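PDB 1XEA: oxidoreductase, Gfo/Idh/MocA family from Vibrio cholerae, which probably catalyses an NAD(P)-dependent oxidation or reduction, as other Gfo/Idh/MocA family enzymes do. Local coordinates for residues A[165-170]-A[215-220]; A[188-193]-A[198-203]; A[158-163]-A[304-309]. All blocks are in the same frame, centred on the assembly; numbering follows the deposited sequence.

Contact 1. Residues A[165-170]-A[215-220]; sequences FDDFIH and MNRQFG
Asp167, on helix 160-175, meets Arg217 from the opposite direction, just past the end of strand 209-216. Its OD2 lies 3.0 Å from Arg217 NH1, but well above the guanidinium plane; carboxylate and guanidinium planes stand 87° apart. No N-H of Arg217 points at the oxygen, so this salt bridge rests on charge alone. Selenomethionine Met215 crosses Asp167 at about a right angle. Its chain runs extended to the selenium and then bends (chi3 -80°), which brings CE against the carboxylate, 3.5 Å from Asp167 CG. The selenium itself sits 3.5 Å from Phe168 N. Nearer the strand, with CG anti to the backbone N (chi1 -170°), the Phe168 ring lies alongside Met215 and turns its CD1 edge to Met215 CB, 3.6 Å away and close to the ring plane. The ring also packs on Leu200 and Val202 of strand 196-206. Further out, Asp167 OD2 has its stronger partner in Arg153, with which it forms a second salt bridge. Phe163, four residues before Asp167 on the same helix, lies against both Met215 and Arg217. As the strand ends, Asn216 OD1 accepts a hydrogen bond from the backbone N of Gln218, 2.9 Å away, an Asx turn. Together these contacts lay a helix across the face of a mixed beta sheet, the alpha/beta layering of the C-terminal domain in Gfo/Idh/MocA oxidoreductases.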
loop_
_atom_site.group_PDB
_atom_site.type_symbol
_atom_site.label_atom_id
_atom_site.label_comp_id
_atom_site.label_asym_id
_atom_site.label_seq_id
_atom_site.Cartn_x
_atom_site.Cartn_y
_atom_site.Cartn_z
ATOM N N PHE A 165 -18.918 22.581 -15.266
ATOM C CA PHE A 165 -20.233 21.964 -15.267
ATOM C C PHE A 165 -20.274 20.471 -15.555
ATOM O O PHE A 165 -21.136 19.767 -15.032
ATOM C CB PHE A 165 -21.169 22.706 -16.221
ATOM C CG PHE A 165 -21.802 23.920 -15.611
ATOM C CD1 PHE A 165 -21.088 25.104 -15.477
ATOM C CD2 PHE A 165 -23.102 23.871 -15.136
ATOM C CE1 PHE A 165 -21.660 26.219 -14.874
ATOM C CE2 PHE A 165 -23.678 24.982 -14.533
ATOM C CZ PHE A 165 -22.954 26.155 -14.404
ATOM N N ASP A 166 -19.350 19.969 -16.359
ATOM C CA ASP A 166 -19.380 18.547 -16.672
ATOM C C ASP A 166 -18.395 17.678 -15.895
ATOM O O ASP A 166 -18.364 16.459 -16.074
ATOM C CB ASP A 166 -19.173 18.343 -18.173
ATOM C CG ASP A 166 -20.221 19.056 -18.999
ATOM O OD1 ASP A 166 -21.427 18.739 -18.851
ATOM O OD2 ASP A 166 -19.840 19.940 -19.798
ATOM N N ASP A 167 -17.608 18.286 -15.014
ATOM C CA ASP A 167 -16.624 17.517 -14.269
ATOM C C ASP A 167 -16.478 17.948 -12.818
ATOM O O ASP A 167 -16.927 17.247 -11.909
ATOM C CB ASP A 167 -15.278 17.623 -14.983
ATOM C CG ASP A 167 -14.476 16.351 -14.896
ATOM O OD1 ASP A 167 -15.002 15.345 -14.380
ATOM O OD2 ASP A 167 -13.315 16.350 -15.355
ATOM N N PHE A 168 -15.850 19.104 -12.617
ATOM C CA PHE A 168 -15.603 19.659 -11.289
ATOM C C PHE A 168 -16.840 19.631 -10.407
ATOM O O PHE A 168 -16.751 19.565 -9.181
ATOM C CB PHE A 168 -15.103 21.096 -11.405
ATOM C CG PHE A 168 -14.609 21.661 -10.117
ATOM C CD1 PHE A 168 -13.443 21.171 -9.535
ATOM C CD2 PHE A 168 -15.311 22.677 -9.470
ATOM C CE1 PHE A 168 -12.976 21.684 -8.324
ATOM C CE2 PHE A 168 -14.854 23.201 -8.256
ATOM C CZ PHE A 168 -13.682 22.706 -7.676
ATOM N N ILE A 169 -18.004 19.680 -11.040
ATOM C CA ILE A 169 -19.251 19.664 -10.296
ATOM C C ILE A 169 -19.354 18.396 -9.461
ATOM O O ILE A 169 -20.047 18.373 -8.458
ATOM C CB ILE A 169 -20.458 19.770 -11.245
ATOM C CG1 ILE A 169 -21.699 20.179 -10.452
ATOM C CG2 ILE A 169 -20.683 18.445 -11.950
ATOM C CD1 ILE A 169 -22.759 20.813 -11.299
ATOM N N HIS A 170 -18.662 17.343 -9.880
ATOM C CA HIS A 170 -18.699 16.107 -9.132
ATOM C C HIS A 170 -18.092 16.334 -7.756
ATOM O O HIS A 170 -18.784 16.257 -6.746
ATOM C CB HIS A 170 -17.937 15.006 -9.856
ATOM C CG HIS A 170 -18.787 14.187 -10.771
ATOM N ND1 HIS A 170 -19.978 13.622 -10.369
ATOM C CD2 HIS A 170 -18.625 13.839 -12.069
ATOM C CE1 HIS A 170 -20.516 12.967 -11.381
ATOM N NE2 HIS A 170 -19.716 13.083 -12.426
HETATM N N MSE A 215 -9.454 19.536 -8.295
HETATM C CA MSE A 215 -9.410 18.812 -9.553
HETATM C C MSE A 215 -8.250 19.281 -10.397
HETATM O O MSE A 215 -8.223 20.426 -10.845
HETATM C CB MSE A 215 -10.699 19.013 -10.334
HETATM C CG MSE A 215 -10.666 18.402 -11.723
HETATM SE SE MSE A 215 -12.417 18.367 -12.552
HETATM C CE MSE A 215 -13.117 16.805 -11.654
ATOM N N ASN A 216 -7.296 18.387 -10.626
ATOM C CA ASN A 216 -6.141 18.716 -11.438
ATOM C C ASN A 216 -6.204 17.805 -12.643
ATOM O O ASN A 216 -5.769 16.653 -12.586
ATOM C CB ASN A 216 -4.851 18.464 -10.667
ATOM C CG ASN A 216 -3.640 18.969 -11.400
ATOM O OD1 ASN A 216 -3.604 18.972 -12.626
ATOM N ND2 ASN A 216 -2.634 19.397 -10.656
ATOM N N ARG A 217 -6.761 18.317 -13.734
ATOM C CA ARG A 217 -6.886 17.517 -14.939
ATOM C C ARG A 217 -5.616 17.452 -15.761
ATOM O O ARG A 217 -5.632 17.080 -16.933
ATOM C CB ARG A 217 -8.070 18.005 -15.763
ATOM C CG ARG A 217 -9.362 17.634 -15.092
ATOM C CD ARG A 217 -10.541 18.118 -15.845
ATOM N NE ARG A 217 -10.580 17.590 -17.190
ATOM C CZ ARG A 217 -11.632 17.713 -17.984
ATOM N NH1 ARG A 217 -12.715 18.345 -17.553
ATOM N NH2 ARG A 217 -11.601 17.195 -19.199
ATOM N N GLN A 218 -4.512 17.818 -15.125
ATOM C CA GLN A 218 -3.193 17.754 -15.740
ATOM C C GLN A 218 -2.313 17.123 -14.676
ATOM O O GLN A 218 -1.189 17.563 -14.445
ATOM C CB GLN A 218 -2.656 19.145 -16.077
ATOM C CG GLN A 218 -3.204 19.760 -17.358
ATOM C CD GLN A 218 -2.135 20.560 -18.100
ATOM O OE1 GLN A 218 -1.441 21.390 -17.496
ATOM N NE2 GLN A 218 -1.998 20.318 -19.407
ATOM N N PHE A 219 -2.848 16.096 -14.023
ATOM C CA PHE A 219 -2.151 15.383 -12.954
ATOM C C PHE A 219 -1.329 14.234 -13.549
ATOM O O PHE A 219 -1.559 13.818 -14.685
ATOM C CB PHE A 219 -3.191 14.838 -11.963
ATOM C CG PHE A 219 -2.646 14.524 -10.594
ATOM C CD1 PHE A 219 -2.087 15.525 -9.803
ATOM C CD2 PHE A 219 -2.748 13.239 -10.073
ATOM C CE1 PHE A 219 -1.653 15.255 -8.509
ATOM C CE2 PHE A 219 -2.315 12.960 -8.781
ATOM C CZ PHE A 219 -1.763 13.972 -7.996
ATOM N N GLY A 220 -0.382 13.720 -12.775
ATOM C CA GLY A 220 0.446 12.629 -13.257
ATOM C C GLY A 220 -0.317 11.342 -13.517
ATOM O O GLY A 220 0.163 10.447 -14.221
#

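Contact 2. Residues A[188-193]-A[198-203]; sequences LTYHMS and ARLDVQ
With Leu200 CG anti to the backbone N (chi1 -175°) and the chain bent at chi2 (63°), CD1 reaches the neighbouring strand, 3.6 Å from Tyr190 CB and 3.8 Å from Leu188 CD2. Arg199 instead starts between its backbone N and carbonyl carbon (chi1 77°) and then runs extended to NE on the other face of the sheet. Its guanidinium lies with one face over the backbone of Tyr190 and His191, and NH1 makes a salt bridge to Asp201 OD2 at 2.6 Å, two residues on in the same strand. Asp201 OD1 is held separately by Ser214. The faces therefore differ: Leu188, Tyr190, Leu200 and Val202 turn a mainly apolar face to helices 160-175 and 286-311, where Tyr190 OH is hydrogen-bonded to Gln309, while Thr189, His191, Arg199 and Asp201 pack against the second subunit. Between the backbones, Thr189 and Asp201 form a hydrogen-bonded pair, with Asp201 N to Thr189 O at 2.7 Å. Further along, His191 N bonds to Arg199 O (3.0 Å), whereas His191 O accepts a hydrogen bond from Ala198 N (2.9 Å). Ala198 and Arg199 thus both face His191, a classic beta bulge in the antiparallel hairpin at the end of the mixed sheet within this subunit.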
loop_
_atom_site.group_PDB
_atom_site.type_symbol
_atom_site.label_atom_id
_atom_site.label_comp_id
_atom_site.label_asym_id
_atom_site.label_seq_id
_atom_site.Cartn_x
_atom_site.Cartn_y
_atom_site.Cartn_z
ATOM N N LEU A 188 -10.912 30.493 -3.957
ATOM C CA LEU A 188 -10.844 29.878 -5.267
ATOM C C LEU A 188 -9.424 29.986 -5.813
ATOM O O LEU A 188 -8.799 31.042 -5.735
ATOM C CB LEU A 188 -11.829 30.593 -6.177
ATOM C CG LEU A 188 -12.302 29.894 -7.437
ATOM C CD1 LEU A 188 -13.346 30.778 -8.103
ATOM C CD2 LEU A 188 -11.152 29.642 -8.385
ATOM N N THR A 189 -8.916 28.891 -6.361
ATOM C CA THR A 189 -7.568 28.873 -6.916
ATOM C C THR A 189 -7.596 28.058 -8.193
ATOM O O THR A 189 -8.331 27.082 -8.281
ATOM C CB THR A 189 -6.585 28.211 -5.943
ATOM O OG1 THR A 189 -6.440 29.032 -4.782
ATOM C CG2 THR A 189 -5.232 28.023 -6.589
ATOM N N TYR A 190 -6.804 28.438 -9.183
ATOM C CA TYR A 190 -6.789 27.665 -10.414
ATOM C C TYR A 190 -5.540 27.948 -11.221
ATOM O O TYR A 190 -4.717 28.777 -10.836
ATOM C CB TYR A 190 -8.047 27.952 -11.243
ATOM C CG TYR A 190 -8.192 29.387 -11.670
ATOM C CD1 TYR A 190 -7.484 29.877 -12.765
ATOM C CD2 TYR A 190 -8.999 30.273 -10.952
ATOM C CE1 TYR A 190 -7.568 31.208 -13.136
ATOM C CE2 TYR A 190 -9.092 31.615 -11.315
ATOM C CZ TYR A 190 -8.370 32.076 -12.408
ATOM O OH TYR A 190 -8.434 33.402 -12.776
ATOM N N HIS A 191 -5.394 27.226 -12.325
ATOM C CA HIS A 191 -4.254 27.386 -13.212
ATOM C C HIS A 191 -4.714 27.136 -14.631
ATOM O O HIS A 191 -5.509 26.237 -14.887
ATOM C CB HIS A 191 -3.149 26.393 -12.870
ATOM C CG HIS A 191 -1.944 26.497 -13.761
ATOM N ND1 HIS A 191 -1.129 27.610 -13.788
ATOM C CD2 HIS A 191 -1.395 25.609 -14.626
ATOM C CE1 HIS A 191 -0.128 27.401 -14.624
ATOM N NE2 HIS A 191 -0.264 26.195 -15.145
HETATM N N MSE A 192 -4.208 27.942 -15.553
HETATM C CA MSE A 192 -4.557 27.812 -16.954
HETATM C C MSE A 192 -3.330 27.338 -17.726
HETATM O O MSE A 192 -2.294 27.996 -17.713
HETATM C CB MSE A 192 -5.018 29.163 -17.500
HETATM C CG MSE A 192 -6.185 29.789 -16.763
HETATM SE SE MSE A 192 -7.908 28.971 -17.161
HETATM C CE MSE A 192 -7.831 29.005 -19.104
ATOM N N SER A 193 -3.431 26.185 -18.374
ATOM C CA SER A 193 -2.318 25.687 -19.171
ATOM C C SER A 193 -2.671 26.021 -20.611
ATOM O O SER A 193 -3.767 25.705 -21.077
ATOM C CB SER A 193 -2.138 24.184 -19.010
ATOM O OG SER A 193 -1.083 23.728 -19.841
ATOM N N ALA A 198 -6.422 23.866 -16.357
ATOM C CA ALA A 198 -5.669 22.672 -15.990
ATOM C C ALA A 198 -6.133 22.150 -14.629
ATOM O O ALA A 198 -6.544 20.996 -14.523
ATOM C CB ALA A 198 -4.169 22.981 -15.969
ATOM N N ARG A 199 -6.073 22.992 -13.597
ATOM C CA ARG A 199 -6.522 22.578 -12.270
ATOM C C ARG A 199 -7.334 23.667 -11.578
ATOM O O ARG A 199 -7.057 24.856 -11.737
ATOM C CB ARG A 199 -5.346 22.203 -11.370
ATOM C CG ARG A 199 -4.633 23.401 -10.851
ATOM C CD ARG A 199 -3.891 23.146 -9.575
ATOM N NE ARG A 199 -3.326 24.412 -9.128
ATOM C CZ ARG A 199 -4.038 25.402 -8.595
ATOM N NH1 ARG A 199 -5.345 25.275 -8.423
ATOM N NH2 ARG A 199 -3.454 26.544 -8.263
ATOM N N LEU A 200 -8.327 23.242 -10.800
ATOM C CA LEU A 200 -9.226 24.142 -10.072
ATOM C C LEU A 200 -9.315 23.686 -8.618
ATOM O O LEU A 200 -9.460 22.495 -8.348
ATOM C CB LEU A 200 -10.617 24.101 -10.712
ATOM C CG LEU A 200 -11.684 25.053 -10.194
ATOM C CD1 LEU A 200 -11.251 26.488 -10.433
ATOM C CD2 LEU A 200 -12.995 24.768 -10.895
ATOM N N ASP A 201 -9.228 24.628 -7.688
ATOM C CA ASP A 201 -9.295 24.294 -6.270
ATOM C C ASP A 201 -10.186 25.240 -5.488
ATOM O O ASP A 201 -9.821 26.391 -5.237
ATOM C CB ASP A 201 -7.896 24.297 -5.655
ATOM C CG ASP A 201 -7.035 23.152 -6.156
ATOM O OD1 ASP A 201 -7.472 21.987 -6.051
ATOM O OD2 ASP A 201 -5.917 23.409 -6.653
ATOM N N VAL A 202 -11.353 24.743 -5.097
ATOM C CA VAL A 202 -12.306 25.534 -4.337
ATOM C C VAL A 202 -12.378 25.017 -2.914
ATOM O O VAL A 202 -12.637 23.840 -2.675
ATOM C CB VAL A 202 -13.704 25.476 -4.958
ATOM C CG1 VAL A 202 -14.696 26.199 -4.061
ATOM C CG2 VAL A 202 -13.677 26.102 -6.338
ATOM N N GLN A 203 -12.166 25.923 -1.971
ATOM C CA GLN A 203 -12.172 25.576 -0.562
ATOM C C GLN A 203 -12.785 26.688 0.294
ATOM O O GLN A 203 -12.487 27.866 0.101
ATOM C CB GLN A 203 -10.727 25.292 -0.135
ATOM C CG GLN A 203 -10.394 25.678 1.286
ATOM C CD GLN A 203 -8.990 25.277 1.700
ATOM O OE1 GLN A 203 -8.488 25.742 2.723
ATOM N NE2 GLN A 203 -8.352 24.403 0.917
#

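Contact 3. Residues A[158-163]-A[304-309]; sequences GDIRTF and QQITQQ
Ile160 and Ile306 lie alongside one another, pointing opposite ways, so that Ile160 CD1 comes to rest 3.4 Å from Ile306 CG2 while Ile160 CG1 follows at 4.0 Å from the same methyl. Ile160 is extended beyond CG1 (chi2 176°), which carries CD1 out to the partner helix. There it also passes obliquely over Thr307, whose OG1 is 3.4 Å from Ile160 CD1; this hydroxyl is bonded back to Cys303 O within its own helix. The contact joins the first turn of helix 160-175 to the long C-terminal helix 286-311, two helices that lie together on one face of the mixed beta sheet. Ile306 also packs on Leu200 and Tyr190 of that sheet. At the outer margin a water bridges the helices: it donates to Thr307 OG1 at 2.9 Å and accepts from Arg161 NH2 at 3.3 Å, lying at the edge of the guanidinium and in its plane. Arg161 NH1 forms a salt bridge with Glu300, a second tie to helix 286-311. Asp159 is the N-cap of helix 160-175: its OD2 accepts the capping bond from Thr162 N, which comes from above the carboxylate plane, and its OD1 uses the syn lone pair for Thr162 OG1, 2.7 Å away.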
loop_
_atom_site.group_PDB
_atom_site.type_symbol
_atom_site.label_atom_id
_atom_site.label_comp_id
_atom_site.label_asym_id
_atom_site.label_seq_id
_atom_site.Cartn_x
_atom_site.Cartn_y
_atom_site.Cartn_z
ATOM N N GLY A 158 -9.155 21.590 -20.395
ATOM C CA GLY A 158 -10.327 21.935 -21.184
ATOM C C GLY A 158 -10.828 23.335 -20.890
ATOM O O GLY A 158 -10.240 24.049 -20.083
ATOM N N ASP A 159 -11.921 23.728 -21.535
ATOM C CA ASP A 159 -12.480 25.058 -21.335
ATOM C C ASP A 159 -13.222 25.162 -20.011
ATOM O O ASP A 159 -13.912 24.235 -19.591
ATOM C CB ASP A 159 -13.452 25.395 -22.453
ATOM C CG ASP A 159 -14.720 24.597 -22.350
ATOM O OD1 ASP A 159 -14.616 23.346 -22.421
ATOM O OD2 ASP A 159 -15.809 25.208 -22.186
ATOM N N ILE A 160 -13.101 26.322 -19.382
ATOM C CA ILE A 160 -13.743 26.593 -18.110
ATOM C C ILE A 160 -15.114 25.963 -17.967
ATOM O O ILE A 160 -15.338 25.168 -17.060
ATOM C CB ILE A 160 -13.878 28.090 -17.894
ATOM C CG1 ILE A 160 -12.495 28.732 -18.028
ATOM C CG2 ILE A 160 -14.499 28.364 -16.531
ATOM C CD1 ILE A 160 -12.508 30.226 -17.931
ATOM N N ARG A 161 -16.028 26.311 -18.862
ATOM C CA ARG A 161 -17.381 25.779 -18.805
ATOM C C ARG A 161 -17.445 24.273 -18.647
ATOM O O ARG A 161 -17.856 23.778 -17.604
ATOM C CB ARG A 161 -18.149 26.184 -20.056
ATOM C CG ARG A 161 -18.626 27.623 -20.037
ATOM C CD ARG A 161 -19.932 27.747 -19.301
ATOM N NE ARG A 161 -19.972 28.960 -18.505
ATOM C CZ ARG A 161 -21.051 29.386 -17.861
ATOM N NH1 ARG A 161 -22.182 28.693 -17.929
ATOM N NH2 ARG A 161 -20.991 30.495 -17.135
ATOM N N THR A 162 -17.058 23.545 -19.686
ATOM C CA THR A 162 -17.107 22.093 -19.640
ATOM C C THR A 162 -16.450 21.543 -18.388
ATOM O O THR A 162 -17.032 20.734 -17.667
ATOM C CB THR A 162 -16.404 21.480 -20.846
ATOM O OG1 THR A 162 -16.966 22.018 -22.047
ATOM C CG2 THR A 162 -16.580 19.971 -20.845
ATOM N N PHE A 163 -15.222 21.981 -18.149
ATOM C CA PHE A 163 -14.450 21.552 -16.993
ATOM C C PHE A 163 -15.271 21.659 -15.711
ATOM O O PHE A 163 -15.304 20.726 -14.919
ATOM C CB PHE A 163 -13.197 22.422 -16.893
ATOM C CG PHE A 163 -12.237 22.020 -15.804
ATOM C CD1 PHE A 163 -10.982 21.519 -16.129
ATOM C CD2 PHE A 163 -12.526 22.269 -14.470
ATOM C CE1 PHE A 163 -10.030 21.282 -15.149
ATOM C CE2 PHE A 163 -11.574 22.032 -13.485
ATOM C CZ PHE A 163 -10.323 21.543 -13.831
ATOM N N GLN A 304 -17.776 32.179 -13.876
ATOM C CA GLN A 304 -17.704 33.603 -14.129
ATOM C C GLN A 304 -16.448 34.251 -13.589
ATOM O O GLN A 304 -15.691 34.843 -14.352
ATOM C CB GLN A 304 -18.938 34.294 -13.571
ATOM C CG GLN A 304 -20.128 34.117 -14.492
ATOM C CD GLN A 304 -21.385 34.733 -13.941
ATOM O OE1 GLN A 304 -21.415 35.918 -13.616
ATOM N NE2 GLN A 304 -22.436 33.934 -13.832
ATOM N N GLN A 305 -16.205 34.141 -12.290
ATOM C CA GLN A 305 -15.014 34.757 -11.740
ATOM C C GLN A 305 -13.745 34.377 -12.516
ATOM O O GLN A 305 -12.834 35.193 -12.647
ATOM C CB GLN A 305 -14.860 34.404 -10.263
ATOM C CG GLN A 305 -13.768 35.208 -9.586
ATOM C CD GLN A 305 -13.692 34.957 -8.087
ATOM O OE1 GLN A 305 -13.581 33.814 -7.644
ATOM N NE2 GLN A 305 -13.743 36.031 -7.297
ATOM N N ILE A 306 -13.685 33.153 -13.041
ATOM C CA ILE A 306 -12.511 32.706 -13.802
ATOM C C ILE A 306 -12.486 33.363 -15.185
ATOM O O ILE A 306 -11.538 34.068 -15.525
ATOM C CB ILE A 306 -12.485 31.151 -13.984
ATOM C CG1 ILE A 306 -12.437 30.447 -12.629
ATOM C CG2 ILE A 306 -11.255 30.734 -14.767
ATOM C CD1 ILE A 306 -12.556 28.930 -12.719
ATOM N N THR A 307 -13.527 33.124 -15.978
ATOM C CA THR A 307 -13.625 33.699 -17.314
ATOM C C THR A 307 -13.278 35.184 -17.271
ATOM O O THR A 307 -12.551 35.681 -18.127
ATOM C CB THR A 307 -15.045 33.536 -17.881
ATOM O OG1 THR A 307 -15.352 32.144 -18.010
ATOM C CG2 THR A 307 -15.158 34.201 -19.237
ATOM N N GLN A 308 -13.801 35.883 -16.266
ATOM C CA GLN A 308 -13.539 37.306 -16.092
ATOM C C GLN A 308 -12.064 37.539 -15.812
ATOM O O GLN A 308 -11.358 38.152 -16.610
ATOM C CB GLN A 308 -14.339 37.862 -14.915
ATOM C CG GLN A 308 -13.982 39.304 -14.579
ATOM C CD GLN A 308 -13.895 39.567 -13.079
ATOM O OE1 GLN A 308 -13.133 38.909 -12.363
ATOM N NE2 GLN A 308 -14.667 40.543 -12.601
ATOM N N GLN A 309 -11.609 37.046 -14.666
ATOM C CA GLN A 309 -10.221 37.200 -14.250
ATOM C C GLN A 309 -9.206 36.827 -15.323
ATOM O O GLN A 309 -8.084 37.329 -15.320
ATOM C CB GLN A 309 -9.964 36.383 -12.985
ATOM C CG GLN A 309 -10.346 37.110 -11.720
ATOM C CD GLN A 309 -10.270 36.227 -10.491
ATOM O OE1 GLN A 309 -9.419 35.335 -10.393
ATOM N NE2 GLN A 309 -11.155 36.484 -9.533
HETATM O O HOH W 1 -18.226 32.046 -17.860
#

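Contacts 1 and 2 are buried, whereas contact 3 is only partly so and lies at the margin where two helices meet. Helix 160-175 serves both contact 1 and contact 3, with Phe163 packing against residues of contacts 1 and 2. The strands of contacts 1 and 2 are neighbours in the mixed sheet, and Met215 O lies 2.8 Å from Leu200 N, a probable hydrogen bond. Contact 2 depends on backbone hydrogen bonds; contact 1 on a salt bridge and selenomethionine packing; contact 3 on isoleucine methyls and a water. A probable hydrogen bond between Tyr190 OH and Gln309 OE1 joins contacts 2 and 3. The second subunit touches contacts 1 and 2, but no other chain touches contact 3.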